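2-Cys Peroxiredoxin (Plasmodium vivax SaI-1, PDB 2I81) probably reduces hydrogen peroxide and organic hydroperoxides through a reactive cysteine thiol, as other typical 2-Cys peroxiredoxins do. Local coordinates at residues 69-79 against 108-118; 33-41 against 97-105. One frame throughout, in Å; residues are numbered along the deposited sequence.

Contact 1: 69-79 against 108-118; sequences PSEIIALDKAL and LAKGGIGNIKH
D76, near the C-terminal end of helix 67-77, turns its carboxylate onto the backbone of K117 and the ring of H118. K117 N donates to OD1 of D76 at 3.0 Å with an N-H...O angle of 156°, meeting that oxygen on its syn side; a weaker component of the same N-H goes to OD2. From the anti side of D76 OD2 comes H118 ND1, at 2.9 Å, with the carboxylate and imidazole planes 50° apart. Both donors stand somewhat out of the carboxylate plane. With CG anti to the backbone N (chi1 -159°), the carboxylate is turned toward the loop. At the other ring nitrogen, NE2 of H118 is hydrogen-bonded to Y58 OH. I116 CD1 lies over one face of the imidazole, offset toward its rim, and also touches I72 CG2 at 3.8 Å. The contact ties a helix of the thioredoxin-like peroxiredoxin fold to the connection that leads into strand 119-122. Toward the helix start the touching is mainly apolar: CG2 of I113 rests 3.7 Å from P69 CB. Packing thins at the more exposed margins, where L108 offers CD2 to I73 CD1, and K117 touches L79 CD1 through CB (3.6 Å) before its bent chain leads NZ away.

Contact 2: 33-41 against 97-105; sequences EAVFGDNSF and KYTHLAWKK
Charge pairing joins E33 to K97 at the start of helix 97-104: K97 NZ lies 2.9 Å from OE2 of E33, approaching from above the carboxylate plane. The second lysine, K104, uses its ammonium for hydrogen bonds to the turn, donating to F36 O and to N39 OD1, each 2.8 Å from NZ. Neither approach is in plane, the donor being tilted 33° from the carbonyl plane of F36 and standing above the amide plane of N39. F36 O also accepts N39 N, the closing bond of the type I turn 36-39, and the two donors reach it from opposite faces. A water is a further acceptor for K104 NZ. Ring contacts centre on F41. K97 CD sits over one face, 4.1 Å from the ring centroid, as a CH-pi contact, and K97 NZ makes an off-centre cation-pi contact. Y98 meets F41 obliquely, their planes 75° apart. Van der Waals contacts fill the middle, where L101 sends CD2 to F41 CZ (3.7 Å) and CD1 against the amide of N39, while V35 CG2 packs on H100 CB (3.8 Å). Helix 97-104 and strand 33-35 run nearly parallel, 8° apart with axes 8.0 Å from each other; this strand pairs with 41-45 through the turn and with 119-122, while Y98 meets F66 of the third subunit and buried W103 packs on helix 67-77.

Overall arrangement
The two contacts have centres about 13 Å apart, on the same side of the chain's centre, and their segments alternate along the chain: 33-41, 69-79, 97-105, 108-118. Helix 97-104 connects them. W103, on its side toward contact 1, gives a probable hydrogen bond from NE1 to G111 O and packs on I72, while its backbone O probably accepts I113 N. N115 ND2 also lies 2.9 Å from N39 OD1, a weak hydrogen bond. Segment 108-118 then runs into strand 119-122, which pairs with strand 31-35 of contact 2, so the mixed sheet provides a second connection. Both contacts also touch other subunits, so both lie near subunit interfaces of the ten-chain assembly.

Contact 1: 69-79 against 108-118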
ATOM      1  N   PRO A  69     -25.735  40.232   5.002  1.00 29.01           N
ATOM      2  CA  PRO A  69     -26.566  41.160   4.227  1.00 28.87           C
ATOM      3  C   PRO A  69     -25.941  42.544   4.091  1.00 29.06           C
ATOM      4  O   PRO A  69     -26.047  43.160   3.031  1.00 28.73           O
ATOM      5  CB  PRO A  69     -27.870  41.238   5.030  1.00 28.28           C
ATOM      6  CG  PRO A  69     -27.531  40.767   6.379  1.00 27.13           C
ATOM      7  CD  PRO A  69     -26.426  39.777   6.224  1.00 30.02           C
ATOM      8  N   SER A  70     -25.283  43.010   5.152  1.00 30.19           N
ATOM      9  CA  SER A  70     -24.614  44.308   5.139  1.00 30.58           C
ATOM     10  C   SER A  70     -23.498  44.358   4.096  1.00 30.54           C
ATOM     11  O   SER A  70     -23.266  45.402   3.489  1.00 31.30           O
ATOM     12  CB  SER A  70     -24.073  44.665   6.528  1.00 32.12           C
ATOM     13  OG  SER A  70     -22.925  43.900   6.856  1.00 33.55           O
ATOM     14  N   GLU A  71     -22.824  43.228   3.890  1.00 29.09           N
ATOM     15  CA  GLU A  71     -21.761  43.128   2.888  1.00 29.54           C
ATOM     16  C   GLU A  71     -22.329  43.081   1.475  1.00 28.05           C
ATOM     17  O   GLU A  71     -21.854  43.790   0.585  1.00 28.85           O
ATOM     18  CB  GLU A  71     -20.887  41.900   3.148  1.00 29.19           C
ATOM     19  CG  GLU A  71     -20.164  41.930   4.487  1.00 34.37           C
ATOM     20  CD  GLU A  71     -19.318  40.697   4.724  1.00 33.80           C
ATOM     21  OE1 GLU A  71     -18.112  40.856   5.000  1.00 29.04           O
ATOM     22  OE2 GLU A  71     -19.853  39.568   4.632  1.00 35.28           O
ATOM     23  N   ILE A  72     -23.347  42.244   1.285  1.00 26.33           N
ATOM     24  CA  ILE A  72     -24.002  42.078  -0.012  1.00 25.30           C
ATOM     25  C   ILE A  72     -24.599  43.400  -0.500  1.00 25.32           C
ATOM     26  O   ILE A  72     -24.458  43.754  -1.674  1.00 24.30           O
ATOM     27  CB  ILE A  72     -25.075  40.955   0.035  1.00 26.13           C
ATOM     28  CG1 ILE A  72     -24.403  39.606   0.322  1.00 24.70           C
ATOM     29  CG2 ILE A  72     -25.851  40.877  -1.283  1.00 24.18           C
ATOM     30  CD1 ILE A  72     -25.325  38.557   0.894  1.00 25.18           C
ATOM     31  N   ILE A  73     -25.245  44.129   0.407  1.00 25.75           N
ATOM     32  CA  ILE A  73     -25.837  45.430   0.086  1.00 27.74           C
ATOM     33  C   ILE A  73     -24.759  46.484  -0.192  1.00 28.27           C
ATOM     34  O   ILE A  73     -24.894  47.278  -1.128  1.00 30.06           O
ATOM     35  CB  ILE A  73     -26.821  45.904   1.189  1.00 28.35           C
ATOM     36  CG1 ILE A  73     -28.059  45.000   1.215  1.00 27.22           C
ATOM     37  CG2 ILE A  73     -27.244  47.360   0.969  1.00 29.62           C
ATOM     38  CD1 ILE A  73     -28.813  45.010   2.533  1.00 19.03           C
ATOM     39  N   ALA A  74     -23.692  46.477   0.608  1.00 26.88           N
ATOM     40  CA  ALA A  74     -22.574  47.401   0.412  1.00 26.90           C
ATOM     41  C   ALA A  74     -21.875  47.205  -0.933  1.00 26.54           C
ATOM     42  O   ALA A  74     -21.489  48.182  -1.579  1.00 29.39           O
ATOM     43  CB  ALA A  74     -21.574  47.292   1.551  1.00 26.53           C
ATOM     44  N   LEU A  75     -21.720  45.950  -1.351  1.00 25.07           N
ATOM     45  CA  LEU A  75     -21.087  45.637  -2.633  1.00 25.18           C
ATOM     46  C   LEU A  75     -21.991  45.975  -3.817  1.00 26.05           C
ATOM     47  O   LEU A  75     -21.503  46.395  -4.873  1.00 27.46           O
ATOM     48  CB  LEU A  75     -20.659  44.166  -2.686  1.00 24.23           C
ATOM     49  CG  LEU A  75     -19.441  43.766  -1.843  1.00 23.25           C
ATOM     50  CD1 LEU A  75     -19.471  42.279  -1.527  1.00 23.60           C
ATOM     51  CD2 LEU A  75     -18.128  44.154  -2.518  1.00 23.48           C
ATOM     52  N   ASP A  76     -23.300  45.793  -3.638  1.00 28.12           N
ATOM     53  CA  ASP A  76     -24.268  46.090  -4.692  1.00 30.36           C
ATOM     54  C   ASP A  76     -24.410  47.594  -4.931  1.00 32.22           C
ATOM     55  O   ASP A  76     -24.625  48.026  -6.067  1.00 32.85           O
ATOM     56  CB  ASP A  76     -25.631  45.467  -4.384  1.00 29.75           C
ATOM     57  CG  ASP A  76     -26.488  45.304  -5.627  1.00 32.37           C
ATOM     58  OD1 ASP A  76     -27.623  45.828  -5.641  1.00 40.78           O
ATOM     59  OD2 ASP A  76     -26.025  44.661  -6.595  1.00 31.90           O
ATOM     60  N   LYS A  77     -24.296  48.382  -3.860  1.00 34.28           N
ATOM     61  CA  LYS A  77     -24.291  49.842  -3.967  1.00 36.24           C
ATOM     62  C   LYS A  77     -23.104  50.347  -4.788  1.00 34.02           C
ATOM     63  O   LYS A  77     -23.206  51.361  -5.482  1.00 35.02           O
ATOM     64  CB  LYS A  77     -24.271  50.486  -2.579  1.00 35.93           C
ATOM     65  CG  LYS A  77     -25.640  50.664  -1.946  1.00 40.67           C
ATOM     66  CD  LYS A  77     -25.518  51.211  -0.529  1.00 41.86           C
ATOM     67  CE  LYS A  77     -26.741  52.033  -0.133  1.00 49.63           C
ATOM     68  NZ  LYS A  77     -27.995  51.218  -0.056  1.00 52.48           N
ATOM     69  N   ALA A  78     -21.983  49.630  -4.705  1.00 32.74           N
ATOM     70  CA  ALA A  78     -20.763  50.003  -5.416  1.00 33.10           C
ATOM     71  C   ALA A  78     -20.628  49.279  -6.758  1.00 33.21           C
ATOM     72  O   ALA A  78     -19.546  49.255  -7.350  1.00 33.02           O
ATOM     73  CB  ALA A  78     -19.542  49.740  -4.536  1.00 30.73           C
ATOM     74  N   LEU A  79     -21.735  48.709  -7.235  1.00 32.91           N
ATOM     75  CA  LEU A  79     -21.748  47.907  -8.462  1.00 34.50           C
ATOM     76  C   LEU A  79     -21.177  48.650  -9.670  1.00 35.15           C
ATOM     77  O   LEU A  79     -20.457  48.059 -10.478  1.00 37.70           O
ATOM     78  CB  LEU A  79     -23.167  47.427  -8.785  1.00 33.54           C
ATOM     79  CG  LEU A  79     -23.425  45.974  -9.214  1.00 36.43           C
ATOM     80  CD1 LEU A  79     -24.578  45.939 -10.201  1.00 38.92           C
ATOM     81  CD2 LEU A  79     -22.205  45.269  -9.815  1.00 37.36           C
ATOM     82  N   LEU A 108     -35.395  44.919   3.632  1.00 34.84           N
ATOM     83  CA  LEU A 108     -34.221  45.197   4.466  1.00 36.47           C
ATOM     84  C   LEU A 108     -34.564  45.325   5.948  1.00 36.72           C
ATOM     85  O   LEU A 108     -33.807  44.865   6.806  1.00 37.57           O
ATOM     86  CB  LEU A 108     -33.506  46.472   3.995  1.00 37.46           C
ATOM     87  CG  LEU A 108     -33.246  46.717   2.502  1.00 41.66           C
ATOM     88  CD1 LEU A 108     -32.601  48.081   2.295  1.00 46.59           C
ATOM     89  CD2 LEU A 108     -32.387  45.624   1.886  1.00 36.82           C
ATOM     90  N   ALA A 109     -35.705  45.952   6.237  1.00 36.51           N
ATOM     91  CA  ALA A 109     -36.160  46.171   7.610  1.00 35.88           C
ATOM     92  C   ALA A 109     -36.507  44.866   8.328  1.00 35.00           C
ATOM     93  O   ALA A 109     -36.671  44.844   9.551  1.00 34.05           O
ATOM     94  CB  ALA A 109     -37.347  47.128   7.629  1.00 37.19           C
ATOM     95  N   LYS A 110     -36.613  43.785   7.558  1.00 34.52           N
ATOM     96  CA  LYS A 110     -36.897  42.458   8.101  1.00 34.89           C
ATOM     97  C   LYS A 110     -35.699  41.508   7.976  1.00 33.71           C
ATOM     98  O   LYS A 110     -35.852  40.287   8.067  1.00 32.71           O
ATOM     99  CB  LYS A 110     -38.146  41.870   7.434  1.00 36.19           C
ATOM    100  CG  LYS A 110     -39.455  42.492   7.924  1.00 39.37           C
ATOM    101  CD  LYS A 110     -40.640  42.185   7.007  1.00 44.39           C
ATOM    102  CE  LYS A 110     -41.051  40.712   7.040  1.00 48.41           C
ATOM    103  NZ  LYS A 110     -41.430  40.254   8.419  1.00 54.49           N
ATOM    104  N   GLY A 111     -34.513  42.079   7.777  1.00 31.55           N
ATOM    105  CA  GLY A 111     -33.276  41.305   7.701  1.00 30.28           C
ATOM    106  C   GLY A 111     -32.956  40.770   6.318  1.00 30.64           C
ATOM    107  O   GLY A 111     -32.128  39.868   6.172  1.00 30.74           O
ATOM    108  N   GLY A 112     -33.611  41.331   5.306  1.00 29.01           N
ATOM    109  CA  GLY A 112     -33.423  40.892   3.928  1.00 28.75           C
ATOM    110  C   GLY A 112     -32.394  41.707   3.175  1.00 28.98           C
ATOM    111  O   GLY A 112     -31.921  42.737   3.664  1.00 29.65           O
ATOM    112  N   ILE A 113     -32.045  41.240   1.979  1.00 28.46           N
ATOM    113  CA  ILE A 113     -31.066  41.928   1.138  1.00 27.89           C
ATOM    114  C   ILE A 113     -31.713  42.790   0.053  1.00 28.38           C
ATOM    115  O   ILE A 113     -31.040  43.606  -0.580  1.00 28.96           O
ATOM    116  CB  ILE A 113     -30.023  40.956   0.517  1.00 27.60           C
ATOM    117  CG1 ILE A 113     -30.707  39.814  -0.248  1.00 25.29           C
ATOM    118  CG2 ILE A 113     -29.089  40.418   1.596  1.00 30.10           C
ATOM    119  CD1 ILE A 113     -29.758  38.983  -1.099  1.00 25.80           C
ATOM    120  N   GLY A 114     -33.018  42.616  -0.144  1.00 29.08           N
ATOM    121  CA  GLY A 114     -33.748  43.370  -1.159  1.00 32.51           C
ATOM    122  C   GLY A 114     -33.356  42.948  -2.561  1.00 35.97           C
ATOM    123  O   GLY A 114     -32.697  41.923  -2.751  1.00 38.15           O
ATOM    124  N   ASN A 115     -33.746  43.750  -3.546  1.00 36.63           N
ATOM    125  CA  ASN A 115     -33.559  43.372  -4.941  1.00 37.68           C
ATOM    126  C   ASN A 115     -32.186  43.762  -5.501  1.00 36.93           C
ATOM    127  O   ASN A 115     -32.081  44.640  -6.366  1.00 37.34           O
ATOM    128  CB  ASN A 115     -34.694  43.940  -5.802  1.00 39.16           C
ATOM    129  CG  ASN A 115     -34.948  43.118  -7.053  1.00 43.94           C
ATOM    130  OD1 ASN A 115     -35.151  43.668  -8.136  1.00 50.63           O
ATOM    131  ND2 ASN A 115     -34.940  41.795  -6.913  1.00 49.74           N
ATOM    132  N   ILE A 116     -31.141  43.100  -4.999  1.00 34.72           N
ATOM    133  CA  ILE A 116     -29.763  43.365  -5.433  1.00 33.07           C
ATOM    134  C   ILE A 116     -29.553  43.060  -6.922  1.00 32.46           C
ATOM    135  O   ILE A 116     -30.215  42.183  -7.484  1.00 30.94           O
ATOM    136  CB  ILE A 116     -28.700  42.624  -4.567  1.00 35.04           C
ATOM    137  CG1 ILE A 116     -28.772  41.106  -4.772  1.00 37.70           C
ATOM    138  CG2 ILE A 116     -28.844  42.999  -3.090  1.00 32.13           C
ATOM    139  CD1 ILE A 116     -27.431  40.411  -4.666  1.00 42.66           C
ATOM    140  N   LYS A 117     -28.626  43.784  -7.547  1.00 32.25           N
ATOM    141  CA  LYS A 117     -28.428  43.720  -9.000  1.00 33.09           C
ATOM    142  C   LYS A 117     -27.434  42.660  -9.491  1.00 32.24           C
ATOM    143  O   LYS A 117     -27.487  42.265 -10.659  1.00 35.15           O
ATOM    144  CB  LYS A 117     -28.019  45.092  -9.547  1.00 33.80           C
ATOM    145  CG  LYS A 117     -29.150  46.111  -9.637  1.00 36.49           C
ATOM    146  CD  LYS A 117     -28.660  47.456 -10.179  1.00 37.35           C
ATOM    147  CE  LYS A 117     -28.449  47.435 -11.694  1.00 48.27           C
ATOM    148  NZ  LYS A 117     -29.730  47.332 -12.451  1.00 46.87           N
ATOM    149  N   HIS A 118     -26.528  42.212  -8.624  1.00 28.53           N
ATOM    150  CA  HIS A 118     -25.508  41.248  -9.044  1.00 25.44           C
ATOM    151  C   HIS A 118     -25.894  39.794  -8.765  1.00 23.72           C
ATOM    152  O   HIS A 118     -26.815  39.517  -7.992  1.00 20.80           O
ATOM    153  CB  HIS A 118     -24.132  41.589  -8.453  1.00 25.12           C
ATOM    154  CG  HIS A 118     -24.026  41.359  -6.979  1.00 24.07           C
ATOM    155  ND1 HIS A 118     -24.314  42.336  -6.052  1.00 25.80           N
ATOM    156  CD2 HIS A 118     -23.657  40.265  -6.272  1.00 24.66           C
ATOM    157  CE1 HIS A 118     -24.129  41.855  -4.836  1.00 25.86           C
ATOM    158  NE2 HIS A 118     -23.730  40.600  -4.942  1.00 20.31           N
TER

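Contact 2: 33-41 against 97-105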
ATOM      1  N   GLU A  33     -25.423  26.832 -10.061  1.00 25.10           N
ATOM      2  CA  GLU A  33     -26.737  27.428 -10.241  1.00 27.80           C
ATOM      3  C   GLU A  33     -26.729  28.797  -9.584  1.00 28.57           C
ATOM      4  O   GLU A  33     -26.102  28.995  -8.539  1.00 30.09           O
ATOM      5  CB  GLU A  33     -27.817  26.571  -9.590  1.00 29.01           C
ATOM      6  CG  GLU A  33     -28.082  25.251 -10.282  1.00 33.68           C
ATOM      7  CD  GLU A  33     -28.943  24.334  -9.438  1.00 44.87           C
ATOM      8  OE1 GLU A  33     -28.443  23.827  -8.410  1.00 49.13           O
ATOM      9  OE2 GLU A  33     -30.118  24.115  -9.802  1.00 50.02           O
ATOM     10  N   ALA A  34     -27.435  29.738 -10.200  1.00 28.33           N
ATOM     11  CA  ALA A  34     -27.419  31.114  -9.739  1.00 28.56           C
ATOM     12  C   ALA A  34     -28.762  31.813  -9.889  1.00 28.70           C
ATOM     13  O   ALA A  34     -29.603  31.418 -10.701  1.00 29.53           O
ATOM     14  CB  ALA A  34     -26.331  31.892 -10.469  1.00 28.75           C
ATOM     15  N   VAL A  35     -28.940  32.855  -9.083  1.00 26.91           N
ATOM     16  CA  VAL A  35     -30.061  33.776  -9.201  1.00 25.06           C
ATOM     17  C   VAL A  35     -29.500  35.091  -9.728  1.00 25.85           C
ATOM     18  O   VAL A  35     -28.668  35.725  -9.071  1.00 24.92           O
ATOM     19  CB  VAL A  35     -30.744  34.028  -7.834  1.00 25.55           C
ATOM     20  CG1 VAL A  35     -32.042  34.809  -8.019  1.00 24.15           C
ATOM     21  CG2 VAL A  35     -31.022  32.715  -7.122  1.00 22.68           C
ATOM     22  N   PHE A  36     -29.941  35.495 -10.916  1.00 25.71           N
ATOM     23  CA  PHE A  36     -29.446  36.725 -11.532  1.00 26.48           C
ATOM     24  C   PHE A  36     -30.106  37.969 -10.945  1.00 26.38           C
ATOM     25  O   PHE A  36     -31.009  37.869 -10.109  1.00 25.10           O
ATOM     26  CB  PHE A  36     -29.612  36.676 -13.055  1.00 26.71           C
ATOM     27  CG  PHE A  36     -28.793  35.606 -13.716  1.00 29.37           C
ATOM     28  CD1 PHE A  36     -29.401  34.468 -14.233  1.00 31.50           C
ATOM     29  CD2 PHE A  36     -27.408  35.726 -13.811  1.00 29.28           C
ATOM     30  CE1 PHE A  36     -28.646  33.471 -14.842  1.00 31.93           C
ATOM     31  CE2 PHE A  36     -26.645  34.732 -14.415  1.00 31.69           C
ATOM     32  CZ  PHE A  36     -27.265  33.602 -14.933  1.00 30.86           C
ATOM     33  N   GLY A  37     -29.642  39.138 -11.384  1.00 28.54           N
ATOM     34  CA  GLY A  37     -30.162  40.422 -10.918  1.00 29.99           C
ATOM     35  C   GLY A  37     -31.656  40.591 -11.109  1.00 31.44           C
ATOM     36  O   GLY A  37     -32.324  41.225 -10.288  1.00 30.10           O
ATOM     37  N   ASP A  38     -32.184  40.018 -12.191  1.00 32.52           N
ATOM     38  CA  ASP A  38     -33.617  40.087 -12.477  1.00 33.50           C
ATOM     39  C   ASP A  38     -34.441  39.020 -11.741  1.00 33.34           C
ATOM     40  O   ASP A  38     -35.652  38.914 -11.956  1.00 34.00           O
ATOM     41  CB  ASP A  38     -33.882  40.052 -13.996  1.00 33.67           C
ATOM     42  CG  ASP A  38     -33.399  38.766 -14.664  1.00 39.80           C
ATOM     43  OD1 ASP A  38     -32.648  37.985 -14.037  1.00 44.82           O
ATOM     44  OD2 ASP A  38     -33.773  38.541 -15.836  1.00 42.80           O
ATOM     45  N   ASN A  39     -33.777  38.243 -10.882  1.00 32.62           N
ATOM     46  CA  ASN A  39     -34.408  37.181 -10.075  1.00 33.57           C
ATOM     47  C   ASN A  39     -34.707  35.869 -10.810  1.00 32.65           C
ATOM     48  O   ASN A  39     -35.305  34.956 -10.232  1.00 33.96           O
ATOM     49  CB  ASN A  39     -35.671  37.691  -9.361  1.00 33.12           C
ATOM     50  CG  ASN A  39     -35.359  38.626  -8.207  1.00 34.94           C
ATOM     51  OD1 ASN A  39     -34.266  39.190  -8.118  1.00 31.13           O
ATOM     52  ND2 ASN A  39     -36.330  38.807  -7.319  1.00 30.20           N
ATOM     53  N   SER A  40     -34.291  35.771 -12.070  1.00 30.83           N
ATOM     54  CA  SER A  40     -34.434  34.529 -12.830  1.00 30.24           C
ATOM     55  C   SER A  40     -33.329  33.538 -12.466  1.00 30.52           C
ATOM     56  O   SER A  40     -32.252  33.934 -12.012  1.00 30.39           O
ATOM     57  CB  SER A  40     -34.429  34.810 -14.334  1.00 29.08           C
ATOM     58  OG  SER A  40     -33.216  35.420 -14.740  1.00 28.70           O
ATOM     59  N   PHE A  41     -33.606  32.251 -12.663  1.00 30.12           N
ATOM     60  CA  PHE A  41     -32.636  31.199 -12.374  1.00 30.19           C
ATOM     61  C   PHE A  41     -31.757  30.889 -13.572  1.00 31.06           C
ATOM     62  O   PHE A  41     -32.204  30.961 -14.718  1.00 31.33           O
ATOM     63  CB  PHE A  41     -33.340  29.924 -11.907  1.00 28.52           C
ATOM     64  CG  PHE A  41     -33.977  30.043 -10.557  1.00 31.16           C
ATOM     65  CD1 PHE A  41     -35.241  29.512 -10.323  1.00 33.68           C
ATOM     66  CD2 PHE A  41     -33.318  30.691  -9.516  1.00 29.82           C
ATOM     67  CE1 PHE A  41     -35.837  29.621  -9.071  1.00 33.06           C
ATOM     68  CE2 PHE A  41     -33.907  30.807  -8.263  1.00 27.49           C
ATOM     69  CZ  PHE A  41     -35.168  30.269  -8.039  1.00 32.38           C
ATOM     70  N   LYS A  97     -30.389  28.170  -4.287  1.00 22.07           N
ATOM     71  CA  LYS A  97     -30.846  29.305  -5.091  1.00 23.30           C
ATOM     72  C   LYS A  97     -32.247  29.777  -4.688  1.00 24.22           C
ATOM     73  O   LYS A  97     -32.583  30.949  -4.859  1.00 23.78           O
ATOM     74  CB  LYS A  97     -30.800  28.963  -6.587  1.00 21.64           C
ATOM     75  CG  LYS A  97     -31.698  27.803  -7.004  1.00 19.26           C
ATOM     76  CD  LYS A  97     -31.575  27.498  -8.483  1.00 21.88           C
ATOM     77  CE  LYS A  97     -32.525  26.381  -8.885  1.00 24.82           C
ATOM     78  NZ  LYS A  97     -32.291  25.931 -10.286  1.00 34.79           N
ATOM     79  N   TYR A  98     -33.054  28.860  -4.155  1.00 24.22           N
ATOM     80  CA  TYR A  98     -34.389  29.197  -3.663  1.00 24.15           C
ATOM     81  C   TYR A  98     -34.315  30.019  -2.382  1.00 23.51           C
ATOM     82  O   TYR A  98     -35.151  30.898  -2.153  1.00 24.64           O
ATOM     83  CB  TYR A  98     -35.228  27.936  -3.442  1.00 23.31           C
ATOM     84  CG  TYR A  98     -35.448  27.136  -4.702  1.00 26.97           C
ATOM     85  CD1 TYR A  98     -34.754  25.948  -4.924  1.00 23.44           C
ATOM     86  CD2 TYR A  98     -36.339  27.576  -5.682  1.00 26.89           C
ATOM     87  CE1 TYR A  98     -34.950  25.210  -6.086  1.00 22.91           C
ATOM     88  CE2 TYR A  98     -36.540  26.846  -6.848  1.00 27.72           C
ATOM     89  CZ  TYR A  98     -35.843  25.665  -7.043  1.00 30.28           C
ATOM     90  OH  TYR A  98     -36.038  24.938  -8.194  1.00 34.08           O
ATOM     91  N   THR A  99     -33.312  29.729  -1.557  1.00 23.43           N
ATOM     92  CA  THR A  99     -33.059  30.501  -0.343  1.00 23.81           C
ATOM     93  C   THR A  99     -32.571  31.914  -0.684  1.00 25.17           C
ATOM     94  O   THR A  99     -32.916  32.874   0.010  1.00 27.35           O
ATOM     95  CB  THR A  99     -32.070  29.772   0.600  1.00 25.13           C
ATOM     96  OG1 THR A  99     -32.613  28.492   0.960  1.00 27.90           O
ATOM     97  CG2 THR A  99     -31.830  30.574   1.876  1.00 18.22           C
ATOM     98  N   HIS A 100     -31.788  32.036  -1.758  1.00 24.53           N
ATOM     99  CA  HIS A 100     -31.333  33.344  -2.238  1.00 23.78           C
ATOM    100  C   HIS A 100     -32.490  34.226  -2.687  1.00 24.91           C
ATOM    101  O   HIS A 100     -32.588  35.383  -2.273  1.00 25.96           O
ATOM    102  CB  HIS A 100     -30.348  33.201  -3.398  1.00 23.05           C
ATOM    103  CG  HIS A 100     -29.012  32.658  -3.004  1.00 24.66           C
ATOM    104  ND1 HIS A 100     -28.546  32.681  -1.707  1.00 23.99           N
ATOM    105  CD2 HIS A 100     -28.025  32.105  -3.748  1.00 22.70           C
ATOM    106  CE1 HIS A 100     -27.340  32.145  -1.666  1.00 21.12           C
ATOM    107  NE2 HIS A 100     -26.999  31.790  -2.892  1.00 22.17           N
ATOM    108  N   LEU A 101     -33.355  33.673  -3.537  1.00 26.74           N
ATOM    109  CA  LEU A 101     -34.496  34.407  -4.083  1.00 25.71           C
ATOM    110  C   LEU A 101     -35.424  34.902  -2.976  1.00 24.93           C
ATOM    111  O   LEU A 101     -35.922  36.030  -3.031  1.00 26.84           O
ATOM    112  CB  LEU A 101     -35.267  33.540  -5.088  1.00 25.33           C
ATOM    113  CG  LEU A 101     -36.492  34.128  -5.805  1.00 27.33           C
ATOM    114  CD1 LEU A 101     -36.136  35.368  -6.612  1.00 19.79           C
ATOM    115  CD2 LEU A 101     -37.137  33.079  -6.696  1.00 25.16           C
ATOM    116  N   ALA A 102     -35.639  34.050  -1.975  1.00 23.11           N
ATOM    117  CA  ALA A 102     -36.457  34.385  -0.813  1.00 22.37           C
ATOM    118  C   ALA A 102     -35.837  35.507   0.017  1.00 23.96           C
ATOM    119  O   ALA A 102     -36.558  36.338   0.574  1.00 26.04           O
ATOM    120  CB  ALA A 102     -36.672  33.155   0.044  1.00 20.56           C
ATOM    121  N   TRP A 103     -34.508  35.522   0.094  1.00 22.88           N
ATOM    122  CA  TRP A 103     -33.783  36.554   0.831  1.00 22.23           C
ATOM    123  C   TRP A 103     -33.850  37.884   0.095  1.00 21.91           C
ATOM    124  O   TRP A 103     -33.848  38.951   0.715  1.00 20.35           O
ATOM    125  CB  TRP A 103     -32.328  36.136   1.048  1.00 22.77           C
ATOM    126  CG  TRP A 103     -31.662  36.786   2.233  1.00 22.13           C
ATOM    127  CD1 TRP A 103     -32.277  37.355   3.314  1.00 24.36           C
ATOM    128  CD2 TRP A 103     -30.255  36.894   2.472  1.00 23.23           C
ATOM    129  NE1 TRP A 103     -31.340  37.827   4.200  1.00 26.09           N
ATOM    130  CE2 TRP A 103     -30.090  37.556   3.710  1.00 22.51           C
ATOM    131  CE3 TRP A 103     -29.115  36.505   1.757  1.00 21.19           C
ATOM    132  CZ2 TRP A 103     -28.831  37.835   4.250  1.00 24.16           C
ATOM    133  CZ3 TRP A 103     -27.864  36.781   2.295  1.00 24.11           C
ATOM    134  CH2 TRP A 103     -27.733  37.442   3.530  1.00 23.52           C
ATOM    135  N   LYS A 104     -33.916  37.809  -1.233  1.00 22.75           N
ATOM    136  CA  LYS A 104     -34.081  38.993  -2.068  1.00 25.24           C
ATOM    137  C   LYS A 104     -35.501  39.544  -1.997  1.00 27.30           C
ATOM    138  O   LYS A 104     -35.709  40.747  -2.164  1.00 28.07           O
ATOM    139  CB  LYS A 104     -33.696  38.700  -3.520  1.00 23.93           C
ATOM    140  CG  LYS A 104     -32.217  38.400  -3.713  1.00 25.58           C
ATOM    141  CD  LYS A 104     -31.689  38.961  -5.023  1.00 32.53           C
ATOM    142  CE  LYS A 104     -32.020  38.063  -6.204  1.00 43.09           C
ATOM    143  NZ  LYS A 104     -31.598  38.675  -7.496  1.00 49.29           N
ATOM    144  N   LYS A 105     -36.472  38.670  -1.747  1.00 28.07           N
ATOM    145  CA  LYS A 105     -37.862  39.100  -1.617  1.00 31.16           C
ATOM    146  C   LYS A 105     -38.202  39.516  -0.188  1.00 32.63           C
ATOM    147  O   LYS A 105     -39.333  39.915   0.105  1.00 34.67           O
ATOM    148  CB  LYS A 105     -38.812  38.026  -2.147  1.00 30.91           C
ATOM    149  CG  LYS A 105     -38.730  37.902  -3.654  1.00 35.26           C
ATOM    150  CD  LYS A 105     -39.866  37.058  -4.221  1.00 38.40           C
ATOM    151  CE  LYS A 105     -39.880  37.207  -5.734  1.00 43.93           C
ATOM    152  NZ  LYS A 105     -41.189  36.808  -6.323  1.00 50.90           N
TER
HETATM  153  O   HOH W   1     -28.980  37.822  -7.808  1.00 24.76           O